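Local coordinates for protein immunoreactive 84kD antigen PG93 (Porphyromonas gingivalis, PDB 5M11) that serves as an essential surface component of the type IX secretion system, through which this oral bacterium exports proteins, and binds zinc and calcium ions, at residues 13-18 with 630-635; 635-640 with 651-656. All blocks are in the same frame, centred on the assembly; numbering follows the deposited sequence.

Both contacts reach one four-stranded antiparallel sheet, a beta-propeller blade in which strand 13-16, from the start of the chain, lies beside strand 655-660, followed by 647-652 and 636-642. Contact 1 sets the N-terminal strand against the loop 630-635; contact 2 pairs the strand that follows this loop with the second strand of its hairpin. Their centres lie about 8 Å apart, Asn635 is common to both, and along the chain contact 1 closes before contact 2 opens. A probable hydrogen bond from Leu16 N to Leu656 O (2.8 Å) joins them directly. The first strand of the chain thus completes a blade whose other three strands come from 636-660, consistent with closure of a propeller ring.

Contact 1: residues 13-18 with 630-635; sequences WNTLLA and PLLSNN
Pro630 lies over one face of the Trp13 indole. Its CD stands 3.5 Å from the centroid of the five-membered ring of Trp13 and only 8° off the ring normal, a CH-pi contact that suits both partners: proline offers polarised C-H groups beside its nitrogen, tryptophan a broad electron-rich surface. With CG of Trp13 anti to the carbonyl carbon (chi1 -69°) and the ring turned across the side-chain bond (chi2 86°), the indole presents this face to the proline. The six-membered ring continues the contact, its CZ3 meeting CD1 of Leu631 at 4.0 Å, while Phe624 meets the indole edge-to-face. This end is closely packed, and on the loop side Leu631 and Leu632 are buried.

Farther along, the strand side is looser: Thr15 and Leu17 are partly exposed and touch the loop through single methyls. Leu632 CD1 reaches Thr15 CG2 at 3.8 Å and Leu17 CD2 at 4.1 Å, and no hydrogen bond crosses between the segments. Threonine fits this position because its two branches divide the work: the methyl meets the leucine, and OG1 bonds to Asp55. The backbone of Asn14 pairs with Thr658, making strand 13-16 the outer edge of the blade. This is consistent with the "velcro" closure of beta-propellers, in which a strand from far away in the sequence completes a blade.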
loop_
_atom_site.group_PDB
_atom_site.type_symbol
_atom_site.label_atom_id
_atom_site.label_comp_id
_atom_site.label_asym_id
_atom_site.label_seq_id
_atom_site.Cartn_x
_atom_site.Cartn_y
_atom_site.Cartn_z
ATOM N N TRP A 13 4.839 -11.388 9.409
ATOM C CA TRP A 13 4.451 -10.292 8.500
ATOM C C TRP A 13 4.389 -10.784 7.075
ATOM O O TRP A 13 5.262 -11.547 6.647
ATOM C CB TRP A 13 5.438 -9.107 8.557
ATOM C CG TRP A 13 5.445 -8.326 9.838
ATOM C CD1 TRP A 13 6.162 -8.607 10.964
ATOM C CD2 TRP A 13 4.743 -7.094 10.103
ATOM N NE1 TRP A 13 5.937 -7.640 11.921
ATOM C CE2 TRP A 13 5.077 -6.696 11.416
ATOM C CE3 TRP A 13 3.878 -6.280 9.353
ATOM C CZ2 TRP A 13 4.553 -5.533 12.004
ATOM C CZ3 TRP A 13 3.372 -5.124 9.932
ATOM C CH2 TRP A 13 3.702 -4.767 11.246
ATOM N N ASN A 14 3.397 -10.308 6.318
ATOM C CA ASN A 14 3.261 -10.623 4.900
ATOM C C ASN A 14 2.642 -9.440 4.135
ATOM O O ASN A 14 1.975 -8.598 4.749
ATOM C CB ASN A 14 2.464 -11.909 4.689
ATOM C CG ASN A 14 3.338 -13.025 4.172
ATOM O OD1 ASN A 14 3.684 -13.960 4.906
ATOM N ND2 ASN A 14 3.784 -12.915 2.912
ATOM N N THR A 15 2.899 -9.354 2.804
ATOM C CA THR A 15 2.348 -8.285 1.965
ATOM C C THR A 15 1.430 -8.862 0.882
ATOM O O THR A 15 1.758 -9.870 0.231
ATOM C CB THR A 15 3.438 -7.415 1.347
ATOM O OG1 THR A 15 4.282 -8.237 0.564
ATOM C CG2 THR A 15 4.274 -6.690 2.379
ATOM N N LEU A 16 0.280 -8.191 0.686
ATOM C CA LEU A 16 -0.738 -8.573 -0.292
ATOM C C LEU A 16 -0.838 -7.452 -1.371
ATOM O O LEU A 16 -1.767 -6.621 -1.411
ATOM C CB LEU A 16 -2.066 -8.861 0.444
ATOM C CG LEU A 16 -2.088 -10.128 1.342
ATOM C CD1 LEU A 16 -3.168 -10.048 2.351
ATOM C CD2 LEU A 16 -2.345 -11.407 0.513
ATOM N N LEU A 17 0.195 -7.429 -2.218
ATOM C CA LEU A 17 0.412 -6.413 -3.240
ATOM C C LEU A 17 -0.175 -6.804 -4.589
ATOM O O LEU A 17 -0.326 -7.991 -4.884
ATOM C CB LEU A 17 1.925 -6.086 -3.364
ATOM C CG LEU A 17 2.539 -5.377 -2.127
ATOM C CD1 LEU A 17 4.001 -5.113 -2.297
ATOM C CD2 LEU A 17 1.823 -4.059 -1.801
ATOM N N ALA A 18 -0.526 -5.773 -5.387
ATOM C CA ALA A 18 -1.133 -5.856 -6.707
ATOM C C ALA A 18 -0.097 -5.836 -7.879
ATOM O O ALA A 18 0.909 -5.117 -7.841
ATOM C CB ALA A 18 -2.113 -4.708 -6.874
ATOM N N PRO A 630 8.708 -4.642 9.430
ATOM C CA PRO A 630 8.552 -4.735 7.968
ATOM C C PRO A 630 7.384 -3.900 7.400
ATOM O O PRO A 630 7.185 -3.945 6.181
ATOM C CB PRO A 630 8.305 -6.234 7.740
ATOM C CG PRO A 630 8.717 -6.910 9.011
ATOM C CD PRO A 630 8.378 -5.934 10.065
ATOM N N LEU A 631 6.647 -3.123 8.264
ATOM C CA LEU A 631 5.535 -2.229 7.900
ATOM C C LEU A 631 5.918 -1.331 6.699
ATOM O O LEU A 631 6.955 -0.649 6.712
ATOM C CB LEU A 631 5.092 -1.383 9.110
ATOM C CG LEU A 631 3.857 -0.494 8.959
ATOM C CD1 LEU A 631 2.573 -1.297 8.997
ATOM C CD2 LEU A 631 3.798 0.524 10.055
ATOM N N LEU A 632 5.097 -1.408 5.628
ATOM C CA LEU A 632 5.310 -0.724 4.339
ATOM C C LEU A 632 5.302 0.817 4.455
ATOM O O LEU A 632 6.139 1.474 3.825
ATOM C CB LEU A 632 4.273 -1.186 3.297
ATOM C CG LEU A 632 4.493 -2.574 2.682
ATOM C CD1 LEU A 632 3.281 -3.012 1.878
ATOM C CD2 LEU A 632 5.733 -2.599 1.790
ATOM N N SER A 633 4.371 1.382 5.250
ATOM C CA SER A 633 4.249 2.822 5.425
ATOM C C SER A 633 3.775 3.168 6.827
ATOM O O SER A 633 2.964 2.430 7.398
ATOM C CB SER A 633 3.279 3.392 4.395
ATOM O OG SER A 633 2.999 4.764 4.615
ATOM N N ASN A 634 4.256 4.312 7.374
ATOM C CA ASN A 634 3.820 4.821 8.685
ATOM C C ASN A 634 2.414 5.453 8.581
ATOM O O ASN A 634 1.791 5.703 9.611
ATOM C CB ASN A 634 4.820 5.841 9.263
ATOM C CG ASN A 634 6.156 5.270 9.689
ATOM O OD1 ASN A 634 6.258 4.135 10.165
ATOM N ND2 ASN A 634 7.208 6.080 9.575
ATOM N N ASN A 635 1.930 5.723 7.340
ATOM C CA ASN A 635 0.604 6.275 7.091
ATOM C C ASN A 635 -0.344 5.111 6.736
ATOM O O ASN A 635 -0.308 4.577 5.617
ATOM C CB ASN A 635 0.635 7.378 6.013
ATOM C CG ASN A 635 -0.698 8.047 5.695
ATOM O OD1 ASN A 635 -1.754 7.800 6.318
ATOM N ND2 ASN A 635 -0.679 8.917 4.694
#

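Contact 2: residues 635-640 with 651-656; sequences NILSLA and GTADGL. With CA (calcium ion), chain L.
Gly651 stands opposite two residues, Leu637 and Ser638, at a classic beta bulge in the antiparallel hairpin of strands 636-642 and 647-652. Gly651 O takes a firm bond from Leu637 N (2.9 Å) and a weak one from Ser638 N (3.3 Å). In return Gly651 N bonds to Ser638 O at 3.0 Å, from above the carbonyl plane. Glycine suits the bulge because, lacking a side chain, it lets Ser638 OG sit close over its CA; that hydroxyl bonds to Phe316 O. Next to the bulge, Ile636 and Thr652 form a non-hydrogen-bonded pair. Beyond them Ala653 N bonds to Asn635 O (2.8 Å, 153° at the hydrogen), while Ala653 CB packs on Leu637 CD1.

The chain then reverses in a type I turn from Thr652 to Gly655. Gly655 O is gripped twice, by Thr652 N and by Thr652 OG1 (2.7 Å), which stands between its own backbone N and carbonyl carbon (chi1 67°) and so comes round to a lone pair of Gly655 O. Gly655 N bonds to Thr652 O; at its positive phi (113°) a CB would press on Asp654 O, hence glycine. Asp654 binds the calcium ion through OD2 at 2.4 Å.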
loop_
_atom_site.group_PDB
_atom_site.type_symbol
_atom_site.label_atom_id
_atom_site.label_comp_id
_atom_site.label_asym_id
_atom_site.label_seq_id
_atom_site.Cartn_x
_atom_site.Cartn_y
_atom_site.Cartn_z
ATOM N N ASN A 635 1.930 5.723 7.340
ATOM C CA ASN A 635 0.604 6.275 7.091
ATOM C C ASN A 635 -0.344 5.111 6.736
ATOM O O ASN A 635 -0.308 4.577 5.617
ATOM C CB ASN A 635 0.635 7.378 6.013
ATOM C CG ASN A 635 -0.698 8.047 5.695
ATOM O OD1 ASN A 635 -1.754 7.800 6.318
ATOM N ND2 ASN A 635 -0.679 8.917 4.694
ATOM N N ILE A 636 -1.151 4.695 7.744
ATOM C CA ILE A 636 -2.130 3.609 7.674
ATOM C C ILE A 636 -3.511 4.225 7.524
ATOM O O ILE A 636 -3.899 5.064 8.329
ATOM C CB ILE A 636 -2.046 2.660 8.910
ATOM C CG1 ILE A 636 -0.586 2.249 9.216
ATOM C CG2 ILE A 636 -2.975 1.417 8.735
ATOM C CD1 ILE A 636 -0.370 1.694 10.588
ATOM N N LEU A 637 -4.250 3.790 6.504
ATOM C CA LEU A 637 -5.569 4.308 6.144
ATOM C C LEU A 637 -6.715 3.507 6.751
ATOM O O LEU A 637 -7.766 4.088 7.053
ATOM C CB LEU A 637 -5.700 4.316 4.605
ATOM C CG LEU A 637 -5.253 5.605 3.903
ATOM C CD1 LEU A 637 -3.739 5.764 3.900
ATOM C CD2 LEU A 637 -5.785 5.660 2.495
ATOM N N SER A 638 -6.519 2.168 6.895
ATOM C CA SER A 638 -7.514 1.236 7.418
ATOM C C SER A 638 -6.901 0.012 8.135
ATOM O O SER A 638 -5.717 -0.293 7.982
ATOM C CB SER A 638 -8.416 0.756 6.286
ATOM O OG SER A 638 -7.667 0.213 5.212
ATOM N N LEU A 639 -7.752 -0.677 8.919
ATOM C CA LEU A 639 -7.519 -1.912 9.671
ATOM C C LEU A 639 -8.747 -2.880 9.527
ATOM O O LEU A 639 -9.864 -2.439 9.205
ATOM C CB LEU A 639 -7.255 -1.613 11.167
ATOM C CG LEU A 639 -5.939 -0.936 11.582
ATOM C CD1 LEU A 639 -5.882 -0.750 13.074
ATOM C CD2 LEU A 639 -4.697 -1.704 11.093
ATOM N N ALA A 640 -8.518 -4.197 9.739
ATOM C CA ALA A 640 -9.514 -5.285 9.710
ATOM C C ALA A 640 -8.871 -6.470 10.322
ATOM O O ALA A 640 -7.693 -6.702 10.074
ATOM C CB ALA A 640 -9.973 -5.596 8.292
ATOM N N GLY A 651 -4.142 -1.771 5.969
ATOM C CA GLY A 651 -4.216 -1.021 4.728
ATOM C C GLY A 651 -3.322 0.195 4.792
ATOM O O GLY A 651 -3.767 1.245 5.256
ATOM N N THR A 652 -2.036 0.066 4.405
ATOM C CA THR A 652 -1.132 1.231 4.440
ATOM C C THR A 652 -1.311 2.041 3.159
ATOM O O THR A 652 -1.888 1.547 2.187
ATOM C CB THR A 652 0.367 0.870 4.675
ATOM O OG1 THR A 652 0.918 0.139 3.570
ATOM C CG2 THR A 652 0.609 0.147 5.988
ATOM N N ALA A 653 -0.790 3.273 3.151
ATOM C CA ALA A 653 -0.854 4.153 1.981
ATOM C C ALA A 653 -0.109 3.530 0.773
ATOM O O ALA A 653 -0.387 3.881 -0.378
ATOM C CB ALA A 653 -0.267 5.519 2.329
ATOM N N ASP A 654 0.800 2.572 1.058
ATOM C CA ASP A 654 1.604 1.843 0.081
ATOM C C ASP A 654 1.148 0.366 -0.078
ATOM O O ASP A 654 1.930 -0.465 -0.518
ATOM C CB ASP A 654 3.097 1.917 0.464
ATOM C CG ASP A 654 3.736 3.245 0.110
ATOM O OD1 ASP A 654 4.185 3.397 -1.049
ATOM O OD2 ASP A 654 3.768 4.143 0.984
ATOM N N GLY A 655 -0.102 0.055 0.262
ATOM C CA GLY A 655 -0.632 -1.296 0.092
ATOM C C GLY A 655 -0.972 -2.127 1.316
ATOM O O GLY A 655 -0.714 -1.734 2.454
ATOM N N LEU A 656 -1.521 -3.319 1.059
ATOM C CA LEU A 656 -1.967 -4.265 2.063
ATOM C C LEU A 656 -0.852 -5.137 2.642
ATOM O O LEU A 656 0.023 -5.659 1.943
ATOM C CB LEU A 656 -3.078 -5.168 1.503
ATOM C CG LEU A 656 -3.991 -5.845 2.533
ATOM C CD1 LEU A 656 -4.797 -4.822 3.301
ATOM C CD2 LEU A 656 -4.894 -6.855 1.867
HETATM CA CA CA L . 5.888 5.267 0.899
#